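Local structure of uncharacterized protein SP1917 (Streptococcus pneumoniae, 3C9P) at residues M11-V16 with S47-C52; A19-V24 with E32-V37; S39-Y44 with I74-K79; V83-I88 with I96-K101; D104-G109 with Q113-K118. The protein is of unknown function but is a small, mainly helical member of the bacterial DUF2200 family. All blocks are in the same frame, centred on the assembly; numbering follows the deposited sequence.

Contact 1 (M11-V16 with S47-C52)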
# COMPACT_ATOMS: atom_id res chain seq x y z
N MSE A 11 0.50 -3.27 -14.76
CA MSE A 11 -0.01 -4.57 -14.28
C MSE A 11 -1.38 -4.37 -13.65
O MSE A 11 -1.64 -3.33 -13.08
CB MSE A 11 0.97 -5.22 -13.31
CG MSE A 11 2.32 -5.48 -14.01
SE MSE A 11 3.51 -6.40 -12.77
CE MSE A 11 5.23 -5.99 -13.65
N LYS A 12 -2.26 -5.36 -13.81
CA LYS A 12 -3.63 -5.22 -13.29
C LYS A 12 -3.68 -5.07 -11.78
O LYS A 12 -3.04 -5.82 -11.05
CB LYS A 12 -4.50 -6.39 -13.76
CG LYS A 12 -4.64 -6.48 -15.29
CD LYS A 12 -5.31 -5.27 -15.88
CE LYS A 12 -5.52 -5.40 -17.44
NZ LYS A 12 -5.42 -6.78 -17.98
N PHE A 13 -4.45 -4.08 -11.31
CA PHE A 13 -4.62 -3.87 -9.87
C PHE A 13 -4.96 -5.15 -9.12
O PHE A 13 -4.35 -5.46 -8.09
CB PHE A 13 -5.72 -2.82 -9.58
CG PHE A 13 -6.08 -2.75 -8.13
CD1 PHE A 13 -5.23 -2.11 -7.22
CD2 PHE A 13 -7.23 -3.40 -7.66
CE1 PHE A 13 -5.55 -2.08 -5.85
CE2 PHE A 13 -7.53 -3.39 -6.31
CZ PHE A 13 -6.70 -2.73 -5.40
N ALA A 14 -5.93 -5.91 -9.61
CA ALA A 14 -6.49 -6.97 -8.79
C ALA A 14 -5.45 -8.05 -8.46
O ALA A 14 -5.26 -8.39 -7.30
CB ALA A 14 -7.77 -7.55 -9.43
N ALA A 15 -4.74 -8.55 -9.46
CA ALA A 15 -3.66 -9.50 -9.23
C ALA A 15 -2.54 -8.98 -8.35
O ALA A 15 -2.06 -9.70 -7.46
CB ALA A 15 -3.08 -9.96 -10.56
N VAL A 16 -2.10 -7.76 -8.60
CA VAL A 16 -1.04 -7.17 -7.75
C VAL A 16 -1.50 -7.06 -6.28
O VAL A 16 -0.75 -7.42 -5.36
CB VAL A 16 -0.54 -5.79 -8.30
CG1 VAL A 16 0.55 -5.20 -7.36
CG2 VAL A 16 0.04 -5.97 -9.75
N SER A 47 -14.57 -0.34 0.82
CA SER A 47 -15.49 -0.86 -0.19
C SER A 47 -15.05 -0.47 -1.60
O SER A 47 -15.30 -1.22 -2.54
CB SER A 47 -16.94 -0.42 0.05
OG SER A 47 -17.04 1.00 0.10
N ASP A 48 -14.44 0.72 -1.73
CA ASP A 48 -13.83 1.18 -2.99
C ASP A 48 -12.70 0.25 -3.42
O ASP A 48 -12.60 -0.16 -4.58
CB ASP A 48 -13.25 2.59 -2.82
CG ASP A 48 -14.32 3.66 -2.66
OD1 ASP A 48 -15.46 3.43 -3.10
OD2 ASP A 48 -13.99 4.74 -2.12
N VAL A 49 -11.82 -0.06 -2.48
CA VAL A 49 -10.69 -0.97 -2.77
C VAL A 49 -11.22 -2.33 -3.27
O VAL A 49 -10.78 -2.84 -4.32
CB VAL A 49 -9.80 -1.15 -1.54
CG1 VAL A 49 -8.68 -2.17 -1.82
CG2 VAL A 49 -9.23 0.23 -1.06
N LEU A 50 -12.20 -2.89 -2.56
CA LEU A 50 -12.79 -4.17 -2.93
C LEU A 50 -13.51 -4.12 -4.27
O LEU A 50 -13.46 -5.08 -5.04
CB LEU A 50 -13.74 -4.66 -1.81
CG LEU A 50 -13.02 -5.01 -0.51
CD1 LEU A 50 -14.00 -5.57 0.48
CD2 LEU A 50 -11.86 -6.01 -0.72
N ALA A 51 -14.17 -3.00 -4.57
CA ALA A 51 -14.86 -2.84 -5.86
C ALA A 51 -13.85 -2.93 -7.02
O ALA A 51 -14.16 -3.51 -8.08
CB ALA A 51 -15.66 -1.52 -5.91
N CYS A 52 -12.64 -2.41 -6.81
CA CYS A 52 -11.59 -2.42 -7.83
C CYS A 52 -11.10 -3.83 -8.21
O CYS A 52 -10.52 -4.02 -9.27
CB CYS A 52 -10.38 -1.59 -7.40
SG CYS A 52 -10.71 0.20 -7.32
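The ring of Phe13 leans on Cys52 and Val49 of residues 47-52, and its CE2 comes within 3.5 Å of Cys52 CB, the tightest approach of the contact. The ring carbon CD2 is almost as near to that methylene, so the CD2-CE2 bond of the ring meets the cysteine obliquely. With CG anti to the backbone N (chi1 170°), Phe13 reaches out from the first turn of its helix across the gap to the other. Cys52 SG stands above the ring face but at a distance, 5.3 Å from the centroid of the Phe13 ring and 24° off its normal, a sulfur-aromatic contact in which a large, polarisable sulfur suits a place beside an aromatic ring. Here the start of helix 13-26, whose N-cap position is Lys12, meets helix 46-52 in the largely helical fold. Val49 crosses the phenylalanine at about a right angle, and its CG1 lies 4.1 Å from Phe13 CZ; a beta-branched side chain gives the ring a compact wall. Phe62 stacks on the Phe13 ring and also touches Val49 and Cys52, so helix 59-64 closes the buried part. The other side is loose: Ala14, partly exposed, offers only its methyl, with CB 4.5 Å from Cys52 O. Ala51 and Leu50 direct their CB atoms away from residues 11-16 and are exposed, as is Lys12.

Contact 2 (A19-V24 with E32-V37)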
# COMPACT_ATOMS: atom_id res chain seq x y z
N ALA A 19 -1.80 -10.41 -4.53
CA ALA A 19 -0.47 -10.88 -4.13
C ALA A 19 0.03 -10.26 -2.82
O ALA A 19 0.70 -10.93 -2.04
CB ALA A 19 0.55 -10.65 -5.27
N LEU A 20 -0.27 -8.97 -2.59
CA LEU A 20 0.03 -8.33 -1.28
C LEU A 20 -0.67 -9.07 -0.14
O LEU A 20 -0.06 -9.42 0.88
CB LEU A 20 -0.45 -6.86 -1.25
CG LEU A 20 0.20 -5.70 -2.00
CD1 LEU A 20 -0.54 -4.42 -1.66
CD2 LEU A 20 1.68 -5.56 -1.68
N ILE A 21 -1.96 -9.32 -0.34
CA ILE A 21 -2.76 -10.08 0.63
C ILE A 21 -2.18 -11.47 0.87
O ILE A 21 -2.08 -11.91 2.02
CB ILE A 21 -4.24 -10.15 0.19
CG1 ILE A 21 -4.88 -8.77 0.37
CG2 ILE A 21 -5.01 -11.22 1.03
CD1 ILE A 21 -6.13 -8.58 -0.38
N ALA A 22 -1.79 -12.15 -0.20
CA ALA A 22 -1.23 -13.49 -0.05
C ALA A 22 0.03 -13.48 0.81
O ALA A 22 0.20 -14.39 1.61
CB ALA A 22 -0.94 -14.11 -1.41
N LYS A 23 0.91 -12.48 0.62
CA LYS A 23 2.11 -12.30 1.45
C LYS A 23 1.73 -12.21 2.92
O LYS A 23 2.33 -12.87 3.77
CB LYS A 23 2.85 -11.02 1.04
CG LYS A 23 3.52 -11.09 -0.32
CD LYS A 23 3.65 -9.72 -0.96
CE LYS A 23 4.06 -9.84 -2.43
NZ LYS A 23 3.69 -8.61 -3.20
N VAL A 24 0.73 -11.38 3.22
CA VAL A 24 0.32 -11.20 4.61
C VAL A 24 -0.33 -12.47 5.17
O VAL A 24 -0.04 -12.88 6.31
CB VAL A 24 -0.59 -9.97 4.76
CG1 VAL A 24 -1.15 -9.88 6.18
CG2 VAL A 24 0.20 -8.70 4.41
N GLU A 32 -8.20 -8.29 5.82
CA GLU A 32 -8.81 -7.05 6.29
C GLU A 32 -7.77 -6.01 6.70
O GLU A 32 -7.97 -4.83 6.45
CB GLU A 32 -9.80 -7.32 7.44
CG GLU A 32 -10.71 -6.13 7.78
CD GLU A 32 -11.64 -5.63 6.63
OE1 GLU A 32 -12.06 -6.41 5.75
OE2 GLU A 32 -11.97 -4.42 6.64
N SER A 33 -6.64 -6.43 7.28
CA SER A 33 -5.60 -5.49 7.71
C SER A 33 -4.99 -4.73 6.53
O SER A 33 -4.64 -3.54 6.64
CB SER A 33 -4.49 -6.22 8.46
OG SER A 33 -5.03 -6.99 9.51
N VAL A 34 -4.83 -5.44 5.41
CA VAL A 34 -4.33 -4.86 4.17
C VAL A 34 -5.29 -3.82 3.64
O VAL A 34 -4.86 -2.70 3.28
CB VAL A 34 -4.04 -5.92 3.08
CG1 VAL A 34 -3.53 -5.25 1.78
CG2 VAL A 34 -2.99 -6.90 3.57
N HIS A 35 -6.58 -4.16 3.59
CA HIS A 35 -7.59 -3.19 3.14
C HIS A 35 -7.53 -1.92 4.01
O HIS A 35 -7.64 -0.82 3.49
CB HIS A 35 -9.04 -3.72 3.24
CG HIS A 35 -9.27 -5.06 2.63
ND1 HIS A 35 -8.62 -5.50 1.49
CD2 HIS A 35 -10.11 -6.06 2.99
CE1 HIS A 35 -9.02 -6.73 1.20
NE2 HIS A 35 -9.93 -7.08 2.09
N GLN A 36 -7.42 -2.11 5.32
CA GLN A 36 -7.41 -1.01 6.29
C GLN A 36 -6.22 -0.06 6.07
O GLN A 36 -6.39 1.15 6.02
CB GLN A 36 -7.47 -1.56 7.74
CG GLN A 36 -8.89 -2.11 8.12
CD GLN A 36 -8.93 -2.99 9.38
OE1 GLN A 36 -7.90 -3.39 9.94
NE2 GLN A 36 -10.15 -3.32 9.82
N VAL A 37 -5.01 -0.60 5.92
CA VAL A 37 -3.84 0.29 5.70
C VAL A 37 -3.86 0.93 4.29
O VAL A 37 -3.41 2.05 4.11
CB VAL A 37 -2.43 -0.37 6.00
CG1 VAL A 37 -2.37 -0.95 7.46
CG2 VAL A 37 -2.07 -1.44 4.95
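A pair of consecutive helices joined by a short connection, a helical hairpin opened well away from antiparallel, brings Val34 against Ile21 and Val24. The axes of the segments 19-24 and 32-37 approach to 9.8 Å, and their N-to-C directions make an angle of 127°. Val34 points at the partner helix and divides its two methyls between two neighbours one turn apart. Its CG2 meets Val24 CG2 at 3.8 Å, the two valines sliding past each other in opposite directions. On the other flank Ile21 CG1 lies 4.0 Å from Val34 CB and equally near its CG1. The branched, apolar chains of Ile21, Val24 and Val34 suit this seam, since they fill it without long flexible ends; these three and His35 are buried. Between these two consecutive helices the interface is entirely a matter of side-chain packing, with no hydrogen bond running across it. Ile21 starts off to the side, but with CG1 beside the backbone N (chi1 -71°) its end swings in, and CD1 comes 3.8 Å from His35 CE1, obliquely to the imidazole. The ND1 of His35 is hydrogen-bonded to the hydroxyl of Tyr17, one turn before Ile21, so a residue able to bond and pack at once fits this border. Leu20 and Val24 also touch helix 91-107, through Leu99 and Val103.

Contact 3 (S39-Y44 with I74-K79)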
# COMPACT_ATOMS: atom_id res chain seq x y z
N SER A 39 -6.66 1.74 2.58
CA SER A 39 -7.67 2.79 2.76
C SER A 39 -7.10 4.03 3.49
O SER A 39 -7.29 5.17 3.07
CB SER A 39 -8.84 2.23 3.56
OG SER A 39 -9.82 3.24 3.80
N TRP A 40 -6.38 3.79 4.58
CA TRP A 40 -5.74 4.87 5.34
C TRP A 40 -4.80 5.70 4.47
O TRP A 40 -4.89 6.92 4.43
CB TRP A 40 -5.00 4.28 6.54
CG TRP A 40 -4.27 5.33 7.34
CD1 TRP A 40 -4.79 6.19 8.25
CD2 TRP A 40 -2.89 5.60 7.27
NE1 TRP A 40 -3.81 6.99 8.76
CE2 TRP A 40 -2.62 6.64 8.18
CE3 TRP A 40 -1.82 5.04 6.55
CZ2 TRP A 40 -1.35 7.15 8.37
CZ3 TRP A 40 -0.55 5.56 6.73
CH2 TRP A 40 -0.33 6.59 7.65
N LEU A 41 -3.93 5.02 3.73
CA LEU A 41 -2.94 5.68 2.89
C LEU A 41 -3.54 6.52 1.78
O LEU A 41 -3.13 7.67 1.56
CB LEU A 41 -1.98 4.64 2.27
CG LEU A 41 -1.01 5.20 1.24
CD1 LEU A 41 0.01 6.17 1.91
CD2 LEU A 41 -0.27 4.06 0.54
N THR A 42 -4.50 5.93 1.07
CA THR A 42 -4.98 6.50 -0.18
C THR A 42 -6.24 7.35 -0.05
O THR A 42 -6.52 8.16 -0.93
CB THR A 42 -5.28 5.37 -1.18
OG1 THR A 42 -6.30 4.56 -0.62
CG2 THR A 42 -4.02 4.51 -1.46
N GLY A 43 -7.02 7.16 1.01
CA GLY A 43 -8.31 7.84 1.13
C GLY A 43 -9.48 7.07 0.50
O GLY A 43 -10.63 7.46 0.67
N TYR A 44 -9.19 6.00 -0.25
CA TYR A 44 -10.24 5.09 -0.74
C TYR A 44 -10.94 4.44 0.46
O TYR A 44 -10.27 4.09 1.43
CB TYR A 44 -9.61 3.94 -1.52
CG TYR A 44 -9.23 4.24 -2.95
CD1 TYR A 44 -10.18 4.62 -3.90
CD2 TYR A 44 -7.91 4.05 -3.38
CE1 TYR A 44 -9.81 4.85 -5.25
CE2 TYR A 44 -7.54 4.28 -4.69
CZ TYR A 44 -8.48 4.68 -5.62
OH TYR A 44 -8.08 4.86 -6.93
N ILE A 74 4.12 10.85 4.74
CA ILE A 74 5.47 11.37 4.59
C ILE A 74 6.41 10.76 5.67
O ILE A 74 7.63 10.66 5.48
CB ILE A 74 5.44 12.92 4.72
CG1 ILE A 74 4.51 13.55 3.64
CG2 ILE A 74 6.84 13.58 4.76
CD1 ILE A 74 4.68 13.06 2.22
N ALA A 75 5.83 10.35 6.80
CA ALA A 75 6.60 9.69 7.87
C ALA A 75 6.92 8.22 7.60
O ALA A 75 7.71 7.62 8.35
CB ALA A 75 5.87 9.85 9.22
N ILE A 76 6.32 7.63 6.55
CA ILE A 76 6.66 6.27 6.12
C ILE A 76 8.01 6.31 5.39
O ILE A 76 8.10 6.45 4.14
CB ILE A 76 5.56 5.62 5.23
CG1 ILE A 76 4.18 5.70 5.92
CG2 ILE A 76 5.92 4.15 4.95
CD1 ILE A 76 2.98 5.50 4.95
N THR A 77 9.08 6.20 6.18
CA THR A 77 10.45 6.31 5.66
C THR A 77 11.15 4.94 5.80
O THR A 77 10.60 4.01 6.39
CB THR A 77 11.25 7.40 6.40
OG1 THR A 77 11.27 7.09 7.80
CG2 THR A 77 10.61 8.78 6.19
N GLY A 78 12.36 4.81 5.26
CA GLY A 78 13.12 3.57 5.40
C GLY A 78 13.17 2.79 4.11
O GLY A 78 12.78 3.29 3.06
N LYS A 79 13.62 1.54 4.20
CA LYS A 79 13.92 0.72 3.03
C LYS A 79 12.81 -0.26 2.78
O LYS A 79 12.20 -0.79 3.71
CB LYS A 79 15.22 -0.07 3.24
CG LYS A 79 16.50 0.75 3.34
CD LYS A 79 16.85 1.37 2.02
CE LYS A 79 18.01 0.67 1.34
NZ LYS A 79 18.69 1.65 0.43
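A single methyl group carries this contact: Ile76 CD1 touches both Trp40 and Leu41, while the nearest CA atoms, those of Leu41 and Ile76, stay 10.1 Å apart. Ile76 is the centre of an inverse gamma turn in the loop that leads to strand 79-80, and the turn presents its side chain to the end of helix 31-42. The methyl meets the indole at its edge, near the ring plane, with Ile76 CD1 4.0 Å from Trp40 CZ3; the two side chains come from opposite directions. The indole of Trp40 is swung opposite its own backbone N (chi1 178°), which carries the far benzene edge toward the loop, while its NE1 is hydrogen-bonded to Glu120. Leu41 adds its CD1, 4.3 Å from Ile76 CD1. Long, apolar side chains suit the place because they must bridge a wide gap, and Leu102 and Tyr119 also touch the isoleucine. After Thr42 the helix stops. Gly43 has positive phi (88°), a backbone shape in which any side chain would collide with the carbonyl oxygen before it, which suits glycine. The turn around Gly43 is held by side chains: Thr42 OG1, also bonded to Thr38 O, accepts from Tyr44 N at 3.3 Å, forming an ST turn, and Ser39 OG donates to Tyr44 O at 2.6 Å, lying in the carbonyl plane.

Contact 4 (V83-I88 with I96-K101). With EDO (1,2-ethanediol), chain B.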
# COMPACT_ATOMS: atom_id res chain seq x y z
N VAL A 83 15.18 -0.24 -1.85
CA VAL A 83 15.43 1.20 -2.03
C VAL A 83 14.89 2.05 -0.89
O VAL A 83 14.00 1.63 -0.14
CB VAL A 83 14.84 1.73 -3.39
CG1 VAL A 83 15.58 1.11 -4.60
CG2 VAL A 83 13.33 1.49 -3.48
N ARG A 84 15.43 3.26 -0.76
CA ARG A 84 14.99 4.18 0.29
C ARG A 84 13.75 4.95 -0.16
O ARG A 84 13.82 5.71 -1.14
CB ARG A 84 16.13 5.12 0.67
CG ARG A 84 15.90 5.78 1.96
CD ARG A 84 17.19 6.36 2.55
NE ARG A 84 18.10 5.35 3.09
CZ ARG A 84 17.89 4.64 4.20
NH1 ARG A 84 16.77 4.78 4.91
NH2 ARG A 84 18.81 3.76 4.59
N ILE A 85 12.65 4.79 0.57
CA ILE A 85 11.33 5.27 0.12
C ILE A 85 11.33 6.78 -0.05
O ILE A 85 10.91 7.30 -1.09
CB ILE A 85 10.23 4.84 1.12
CG1 ILE A 85 9.98 3.33 1.03
CG2 ILE A 85 8.91 5.60 0.86
CD1 ILE A 85 9.43 2.75 2.37
N GLU A 86 11.86 7.47 0.96
CA GLU A 86 11.92 8.93 0.93
C GLU A 86 12.83 9.52 -0.18
O GLU A 86 12.75 10.70 -0.48
CB GLU A 86 12.33 9.48 2.30
CG GLU A 86 13.74 9.06 2.72
CD GLU A 86 13.77 7.79 3.57
OE1 GLU A 86 12.89 6.92 3.39
OE2 GLU A 86 14.68 7.65 4.41
N GLU A 87 13.67 8.68 -0.79
CA GLU A 87 14.55 9.11 -1.88
C GLU A 87 14.06 8.71 -3.27
O GLU A 87 14.77 8.92 -4.26
CB GLU A 87 15.97 8.56 -1.65
CG GLU A 87 16.65 9.28 -0.50
CD GLU A 87 17.98 8.68 -0.11
OE1 GLU A 87 18.51 7.80 -0.83
OE2 GLU A 87 18.50 9.11 0.94
N ILE A 88 12.87 8.13 -3.34
CA ILE A 88 12.30 7.74 -4.64
C ILE A 88 11.80 8.97 -5.41
O ILE A 88 10.90 9.68 -4.96
CB ILE A 88 11.15 6.69 -4.50
CG1 ILE A 88 11.68 5.40 -3.84
CG2 ILE A 88 10.52 6.38 -5.89
CD1 ILE A 88 10.57 4.42 -3.43
N ILE A 96 3.43 3.87 -4.03
CA ILE A 96 3.34 2.41 -4.15
C ILE A 96 4.26 1.77 -3.10
O ILE A 96 3.87 0.82 -2.42
CB ILE A 96 3.71 1.95 -5.58
CG1 ILE A 96 2.54 2.26 -6.53
CG2 ILE A 96 4.15 0.45 -5.61
CD1 ILE A 96 2.81 2.01 -8.08
N ARG A 97 5.48 2.30 -2.98
CA ARG A 97 6.45 1.74 -2.04
C ARG A 97 6.05 2.05 -0.60
O ARG A 97 6.35 1.26 0.28
CB ARG A 97 7.86 2.23 -2.34
CG ARG A 97 8.44 1.67 -3.66
CD ARG A 97 8.57 0.13 -3.57
NE ARG A 97 9.24 -0.43 -4.74
CZ ARG A 97 8.71 -1.32 -5.56
NH1 ARG A 97 7.49 -1.78 -5.37
NH2 ARG A 97 9.42 -1.77 -6.59
N ARG A 98 5.37 3.17 -0.37
CA ARG A 98 4.84 3.42 0.99
C ARG A 98 3.80 2.36 1.36
O ARG A 98 3.82 1.85 2.50
CB ARG A 98 4.25 4.83 1.12
CG ARG A 98 5.28 5.93 1.13
CD ARG A 98 4.63 7.29 1.07
NE ARG A 98 5.65 8.34 1.20
CZ ARG A 98 5.64 9.51 0.58
NH1 ARG A 98 4.67 9.85 -0.26
NH2 ARG A 98 6.63 10.36 0.81
N LEU A 99 2.93 1.99 0.43
CA LEU A 99 2.02 0.84 0.71
C LEU A 99 2.79 -0.47 0.99
O LEU A 99 2.45 -1.22 1.93
CB LEU A 99 0.95 0.64 -0.37
CG LEU A 99 -0.04 -0.51 -0.05
CD1 LEU A 99 -0.81 -0.24 1.25
CD2 LEU A 99 -1.00 -0.76 -1.22
N ASP A 100 3.83 -0.72 0.21
CA ASP A 100 4.64 -1.93 0.43
C ASP A 100 5.21 -1.96 1.84
O ASP A 100 5.29 -3.05 2.44
CB ASP A 100 5.78 -2.07 -0.56
CG ASP A 100 5.30 -2.42 -1.98
OD1 ASP A 100 4.35 -3.21 -2.17
OD2 ASP A 100 5.92 -1.92 -2.93
N LYS A 101 5.65 -0.80 2.34
CA LYS A 101 6.18 -0.69 3.70
C LYS A 101 5.09 -1.00 4.74
O LYS A 101 5.35 -1.74 5.70
CB LYS A 101 6.78 0.72 3.95
CG LYS A 101 7.50 0.91 5.27
CD LYS A 101 8.72 0.01 5.37
CE LYS A 101 9.79 0.61 6.26
NZ LYS A 101 10.91 -0.37 6.37
C1 EDO B . 4.85 -3.52 -5.53
O1 EDO B . 5.59 -4.66 -5.07
C2 EDO B . 3.38 -3.91 -5.60
O2 EDO B . 3.17 -5.07 -4.79
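Ile85 and Arg97 face each other across this contact, and their CA atoms, 6.4 Å apart, are the nearest pair of CA atoms between the segments. Ile85 projects at the helix and spreads its branches over one of its turns. Its CG2 lies 3.7 Å from Arg98 CG, its CG1 lies against Arg97 CB, and its CD1 reaches Lys101 CB, also at 3.7 Å. The isoleucine thus packs on the aliphatic parts of three basic residues, whose long methylene chains can be buried while their charges go elsewhere. Strand 83-84 of the two-stranded antiparallel sheet leads into a 3-10 turn that packs on helix 91-107. Ile88, just past the turn, crosses Arg97 at about a right angle, with CD1 3.5 Å from Arg97 CG. The arginine chain bends at chi2 (-63°), and its guanidinium reaches forward along its own helix to Asp100, where NH1 donates to Asp100 OD2 at 2.9 Å in a salt bridge; NH2 is hydrogen-bonded to Ala3 O. Asp100 OD1 in turn accepts a weak hydrogen bond, 3.4 Å long, from O2 of a 1,2-ethanediol, probably a remnant of the crystallisation liquor. Arg98, extended from CG to NE, forms a salt bridge with Glu95, and Lys101 NZ donates to the carbonyl of Lys79.

Contact 5 (D104-G109 with Q113-K118)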
# COMPACT_ATOMS: atom_id res chain seq x y z
N ASP A 104 4.51 -4.60 4.66
CA ASP A 104 5.64 -5.29 5.32
C ASP A 104 5.45 -5.36 6.84
O ASP A 104 5.66 -6.42 7.43
CB ASP A 104 6.97 -4.67 4.96
CG ASP A 104 8.14 -5.62 5.22
OD1 ASP A 104 8.06 -6.83 4.87
OD2 ASP A 104 9.14 -5.14 5.78
N TRP A 105 5.01 -4.26 7.46
CA TRP A 105 4.66 -4.31 8.88
C TRP A 105 3.62 -5.39 9.19
O TRP A 105 3.76 -6.10 10.17
CB TRP A 105 4.17 -2.96 9.43
CG TRP A 105 5.24 -1.92 9.56
CD1 TRP A 105 5.32 -0.73 8.87
CD2 TRP A 105 6.37 -1.95 10.45
NE1 TRP A 105 6.44 -0.03 9.27
CE2 TRP A 105 7.10 -0.75 10.23
CE3 TRP A 105 6.85 -2.87 11.40
CZ2 TRP A 105 8.28 -0.45 10.93
CZ3 TRP A 105 8.04 -2.57 12.10
CH2 TRP A 105 8.75 -1.36 11.85
N LEU A 106 2.57 -5.49 8.37
CA LEU A 106 1.56 -6.55 8.55
C LEU A 106 2.15 -7.97 8.44
O LEU A 106 1.79 -8.85 9.25
CB LEU A 106 0.38 -6.35 7.59
CG LEU A 106 -0.32 -4.99 7.63
CD1 LEU A 106 -1.43 -4.91 6.58
CD2 LEU A 106 -0.88 -4.71 9.01
N ALA A 107 3.02 -8.20 7.45
CA ALA A 107 3.67 -9.50 7.24
C ALA A 107 4.57 -9.82 8.41
O ALA A 107 4.81 -11.00 8.75
CB ALA A 107 4.46 -9.52 5.95
N LYS A 108 5.05 -8.77 9.06
CA LYS A 108 5.86 -8.89 10.24
C LYS A 108 5.06 -8.92 11.55
O LYS A 108 5.64 -8.88 12.63
CB LYS A 108 6.91 -7.79 10.24
CG LYS A 108 8.20 -8.33 9.75
CD LYS A 108 8.93 -7.45 8.82
CE LYS A 108 9.08 -8.22 7.54
NZ LYS A 108 10.43 -8.06 7.00
N GLY A 109 3.73 -9.00 11.47
CA GLY A 109 2.93 -9.33 12.65
C GLY A 109 2.24 -8.15 13.34
O GLY A 109 1.58 -8.32 14.37
N GLN A 113 -4.18 -1.50 13.32
CA GLN A 113 -4.21 -0.49 14.38
C GLN A 113 -2.79 -0.08 14.80
O GLN A 113 -2.45 1.11 14.91
CB GLN A 113 -5.02 -1.00 15.60
CG GLN A 113 -5.18 0.02 16.74
CD GLN A 113 -5.79 -0.59 18.00
OE1 GLN A 113 -6.37 -1.68 17.98
NE2 GLN A 113 -5.65 0.11 19.12
N GLN A 114 -1.92 -1.07 15.00
CA GLN A 114 -0.50 -0.78 15.36
C GLN A 114 0.26 -0.03 14.26
O GLN A 114 1.09 0.85 14.53
CB GLN A 114 0.23 -2.07 15.70
CG GLN A 114 -0.17 -2.62 17.08
CD GLN A 114 0.37 -4.00 17.33
OE1 GLN A 114 0.44 -4.83 16.43
NE2 GLN A 114 0.79 -4.26 18.58
N VAL A 115 -0.01 -0.39 13.01
CA VAL A 115 0.59 0.29 11.88
C VAL A 115 0.16 1.76 11.79
O VAL A 115 1.02 2.65 11.63
CB VAL A 115 0.33 -0.48 10.56
CG1 VAL A 115 0.83 0.32 9.36
CG2 VAL A 115 1.04 -1.80 10.63
N LEU A 116 -1.14 2.03 11.88
CA LEU A 116 -1.64 3.39 11.90
C LEU A 116 -1.08 4.15 13.10
O LEU A 116 -0.68 5.31 12.97
CB LEU A 116 -3.18 3.41 11.93
CG LEU A 116 -3.95 3.53 10.59
CD1 LEU A 116 -3.55 2.46 9.59
CD2 LEU A 116 -5.50 3.53 10.82
N GLU A 117 -1.03 3.50 14.26
CA GLU A 117 -0.52 4.15 15.46
C GLU A 117 0.94 4.57 15.30
O GLU A 117 1.35 5.59 15.82
CB GLU A 117 -0.72 3.27 16.69
CG GLU A 117 -2.17 3.33 17.19
CD GLU A 117 -2.40 2.51 18.44
OE1 GLU A 117 -1.41 2.18 19.12
OE2 GLU A 117 -3.58 2.21 18.73
N LYS A 118 1.69 3.79 14.52
CA LYS A 118 3.08 4.09 14.21
C LYS A 118 3.24 5.41 13.46
O LYS A 118 4.20 6.15 13.68
CB LYS A 118 3.67 2.95 13.37
CG LYS A 118 5.17 2.97 13.18
CD LYS A 118 5.63 1.65 12.50
CE LYS A 118 5.89 0.51 13.51
NZ LYS A 118 7.03 0.86 14.45
O HOH W 1 1.39 -7.51 16.84
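Lys118 lies over one face of the Trp105 indole, an interaction joining the end of helix 91-107 to helix 112-119. Lys118 CE sits 3.6 Å from the centroid of the six-membered ring of Trp105, 10° off the normal, a CH-pi contact. Lys118 NZ is 4.2 Å from the same Trp105 centroid and makes a cation-pi interaction. Bends at chi3 (-86°) and chi4 (-64°) fold the lysine tail over the ring, which it crosses at about a right angle, while Trp105 NE1 is hydrogen-bonded to Tyr119 OH. The apolar part is deeper: Val115 CG2 wedges between Trp105 CB, at 3.5 Å, and Leu106 CD2, at 3.8 Å, a compact methyl suited to a close approach of helices. Polar linkage is through solvent, as one water donates to Gly109 O at 2.6 Å and to Gln114 OE1 at 2.9 Å, which is also hydrogen-bonded to Thr111 N. Gly109, with positive phi, is the C-prime residue of the Schellman motif that ends helix 91-107 and lets the chain reverse. With no direct hydrogen bond between the segments, the junction rests on apolar contacts of Val115 inside and, toward its rim, on a lysine whose charge is probably eased by the indole face.

Overall arrangement
Contacts 1 and 2 share helix 13-26, and contact 2 is nested within the chain loop that contact 1 closes; their centres are about 12 Å apart and Leu50 CD2 touches His35 CE1 at 3.5 Å. Helix 31-42 carries contact 2 into contact 3, and helix 91-107 carries contact 4 into contact 5. Contacts 3 and 4 are closest, with centres about 9 Å apart, and Gly78 O lies 2.9 Å from Ile85 N, probably a hydrogen bond. Leu99 and Leu106 of helix 91-107 pack on Val37, tying contacts 4 and 5 to contact 2. Contacts 1 and 5 lie about 21 Å apart between centres. No active site is known; an ethanediol, probably from the crystallisation liquor, lies at Arg97 and Asp100.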